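Local coordinates for protein probable enoyl-CoA hydratase/isomerase (Pseudomonas aeruginosa, PDB 7BOR) that binds coenzyme A in a crotonase fold and probably acts as an enoyl-CoA isomerase, at residues A58-G63 / G101-I106. Sequence-based numbering, arbitrary orientation.
Sequences ACFTSG and GPAVGI. With COA (coenzyme A), chain C.
Pro102 O draws in two successive amides of residues 58-63, showing how a crotonase fold lays an irregular loop beside a short strand to build a CoA pocket. Phe60 N reaches Pro102 O at 3.1 Å, in the carbonyl plane, while Thr61 N adds a weak second bond. In return, Val104 N gives a straighter bond to Thr61 O (3.0 Å, 158° at the hydrogen), making the single parallel bridge of Thr61 with Ala103.

Packing is tightest along the backbones. Gly101 CA comes to 3.3 Å from Ala58 O in a CA-H...O contact, and at the other end Gly63 CA lies 3.2 Å from Val104 O. With CG anti to its backbone N (chi1 -172°), Phe60 brings ring atom CD2 obliquely to Ala103 CB at 3.8 Å. Cys59 SG meets the Pro102 ring at CG, 3.6 Å away.

By contrast, the Ala58 end is loose: its methyl points away from residues 101-106 and is exposed. Along one side the coenzyme lies over Pro102, Ser62 and Val104. COA N4P donates to Ser62 O (2.7 Å, 162°), the pantetheine lying against Val104 CG1 and Pro102 CB. Ser62 OG, hydrogen-bonded to Lys24 O, comes within 2.9 Å of COA N7A. Thr61 OG1, hydrogen-bonded to Asn25 O, also accepts from Gly63 N in an ST turn, just before the CoA-binding residues Asn64 and Ile66.

Residues 58-63 thus link strand 50-54 to helix 66-71, flanking edge strand 102-104 of a small sheet whose next strand, 124-126, bonds Ala103. Gly105 takes the N-cap position of helix 106-109, where Ile106 packs on Val81 and Met85 of helix 80-90.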
loop_
_atom_site.group_PDB
_atom_site.type_symbol
_atom_site.label_atom_id
_atom_site.label_comp_id
_atom_site.label_asym_id
_atom_site.label_seq_id
_atom_site.Cartn_x
_atom_site.Cartn_y
_atom_site.Cartn_z
ATOM N N ALA A 58 10.008 -6.593 11.071
ATOM C CA ALA A 58 9.382 -7.903 10.986
ATOM C C ALA A 58 8.052 -7.951 10.243
ATOM O O ALA A 58 7.619 -9.042 9.863
ATOM C CB ALA A 58 9.132 -8.449 12.396
ATOM N N CYS A 59 7.369 -6.834 10.073
ATOM C CA CYS A 59 5.989 -6.908 9.588
ATOM C C CYS A 59 5.669 -5.630 8.843
ATOM O O CYS A 59 6.021 -4.544 9.297
ATOM C CB CYS A 59 4.978 -7.132 10.746
ATOM S SG CYS A 59 3.192 -7.316 10.222
ATOM N N PHE A 60 5.031 -5.757 7.681
ATOM C CA PHE A 60 4.591 -4.548 6.991
ATOM C C PHE A 60 3.120 -4.246 7.384
ATOM O O PHE A 60 2.887 -3.443 8.296
ATOM C CB PHE A 60 4.799 -4.688 5.478
ATOM C CG PHE A 60 4.558 -3.409 4.706
ATOM C CD1 PHE A 60 5.344 -2.282 4.909
ATOM C CD2 PHE A 60 3.540 -3.332 3.750
ATOM C CE1 PHE A 60 5.095 -1.110 4.183
ATOM C CE2 PHE A 60 3.303 -2.161 3.024
ATOM C CZ PHE A 60 4.073 -1.052 3.235
ATOM N N THR A 61 2.128 -4.922 6.788
ATOM C CA THR A 61 0.750 -4.839 7.304
ATOM C C THR A 61 -0.072 -6.014 6.791
ATOM O O THR A 61 0.046 -6.396 5.625
ATOM C CB THR A 61 0.065 -3.518 6.896
ATOM O OG1 THR A 61 -1.302 -3.478 7.363
ATOM C CG2 THR A 61 0.035 -3.370 5.382
ATOM N N SER A 62 -0.917 -6.567 7.649
ATOM C CA SER A 62 -1.858 -7.599 7.210
ATOM C C SER A 62 -3.059 -7.004 6.485
ATOM O O SER A 62 -3.998 -7.734 6.141
ATOM C CB SER A 62 -2.311 -8.475 8.396
ATOM O OG SER A 62 -2.783 -7.731 9.518
ATOM N N GLY A 63 -3.026 -5.706 6.189
ATOM C CA GLY A 63 -4.084 -5.100 5.426
ATOM C C GLY A 63 -5.164 -4.576 6.350
ATOM O O GLY A 63 -4.990 -4.422 7.579
ATOM N N GLY A 101 8.072 -9.136 6.218
ATOM C CA GLY A 101 7.013 -9.968 6.721
ATOM C C GLY A 101 5.777 -9.909 5.841
ATOM O O GLY A 101 5.879 -9.880 4.623
ATOM N N PRO A 102 4.589 -9.962 6.436
ATOM C CA PRO A 102 3.367 -9.937 5.614
ATOM C C PRO A 102 3.091 -8.554 5.069
ATOM O O PRO A 102 3.346 -7.533 5.713
ATOM C CB PRO A 102 2.269 -10.403 6.568
ATOM C CG PRO A 102 2.783 -10.098 7.930
ATOM C CD PRO A 102 4.302 -10.235 7.859
ATOM N N ALA A 103 2.580 -8.548 3.836
ATOM C CA ALA A 103 2.058 -7.396 3.124
ATOM C C ALA A 103 0.822 -7.926 2.390
ATOM O O ALA A 103 0.941 -8.485 1.289
ATOM C CB ALA A 103 3.056 -6.800 2.155
ATOM N N VAL A 104 -0.362 -7.767 3.009
ATOM C CA VAL A 104 -1.569 -8.461 2.563
ATOM C C VAL A 104 -2.633 -7.459 2.151
ATOM O O VAL A 104 -2.839 -6.438 2.813
ATOM C CB VAL A 104 -2.108 -9.367 3.663
ATOM C CG1 VAL A 104 -3.317 -10.175 3.134
ATOM C CG2 VAL A 104 -1.002 -10.288 4.110
ATOM N N GLY A 105 -3.321 -7.763 1.071
ATOM C CA GLY A 105 -4.434 -6.900 0.693
ATOM C C GLY A 105 -3.881 -5.554 0.281
ATOM O O GLY A 105 -3.005 -5.472 -0.586
ATOM N N ILE A 106 -4.378 -4.478 0.899
ATOM C CA ILE A 106 -3.837 -3.147 0.633
ATOM C C ILE A 106 -2.373 -3.055 1.049
ATOM O O ILE A 106 -1.674 -2.107 0.647
ATOM C CB ILE A 106 -4.717 -2.071 1.329
ATOM C CG1 ILE A 106 -4.381 -0.665 0.794
ATOM C CG2 ILE A 106 -4.584 -2.166 2.839
ATOM C CD1 ILE A 106 -5.496 0.375 0.975
HETATM N N1A COA C . -7.677 -7.740 10.852
HETATM C C2A COA C . -7.997 -7.929 12.163
HETATM N N3A COA C . -7.187 -8.647 12.999
HETATM C C4A COA C . -6.054 -9.139 12.472
HETATM C C5A COA C . -5.714 -8.961 11.179
HETATM C C6A COA C . -6.554 -8.246 10.351
HETATM N N6A COA C . -6.343 -7.940 8.929
HETATM N N7A COA C . -4.525 -9.580 10.939
HETATM C C8A COA C . -4.108 -10.162 12.085
HETATM N N9A COA C . -5.063 -9.881 12.965
HETATM C C1B COA C . -4.882 -10.336 14.359
HETATM C C2B COA C . -5.340 -11.861 14.630
HETATM O O2B COA C . -6.823 -11.897 14.644
HETATM C C3B COA C . -4.752 -12.065 15.774
HETATM O O3B COA C . -5.494 -11.391 16.875
HETATM P P3B COA C . -5.363 -11.857 18.425
HETATM O O7A COA C . -3.929 -12.197 18.780
HETATM O O8A COA C . -6.255 -13.056 18.598
HETATM O O9A COA C . -5.797 -10.697 19.271
HETATM C C4B COA C . -3.380 -11.347 15.724
HETATM O O4B COA C . -3.634 -10.184 14.742
HETATM C C5B COA C . -2.312 -12.147 15.255
HETATM O O5B COA C . -2.634 -12.453 13.936
HETATM P P1A COA C . -2.386 -13.978 13.402
HETATM O O1A COA C . -3.189 -14.273 12.152
HETATM O O2A COA C . -2.689 -15.040 14.435
HETATM O O3A COA C . -0.765 -14.030 13.107
HETATM P P2A COA C . -0.249 -15.033 11.903
HETATM O O4A COA C . 1.276 -15.041 11.954
HETATM O O5A COA C . -0.911 -16.348 12.181
HETATM O O6A COA C . -0.822 -14.538 10.423
HETATM C CBP COA C . -1.194 -13.066 8.568
HETATM C CCP COA C . -0.266 -13.368 9.800
HETATM C CDP COA C . -0.966 -11.585 8.096
HETATM C CEP COA C . -0.877 -14.034 7.402
HETATM C CAP COA C . -2.631 -13.336 9.120
HETATM O OAP COA C . -2.785 -12.558 10.268
HETATM C C9P COA C . -3.736 -12.931 8.145
HETATM O O9P COA C . -4.001 -13.578 7.175
HETATM N N8P COA C . -4.474 -11.701 8.503
HETATM C C7P COA C . -5.553 -11.177 7.664
HETATM C C6P COA C . -5.037 -10.836 6.234
HETATM C C5P COA C . -6.276 -10.267 5.469
HETATM O O5P COA C . -7.149 -10.959 5.074
HETATM N N4P COA C . -6.318 -8.834 5.244
HETATM C C3P COA C . -7.464 -8.253 4.589
HETATM C C2P COA C . -7.373 -8.443 3.098
HETATM S S1P COA C . -8.863 -7.627 2.478
#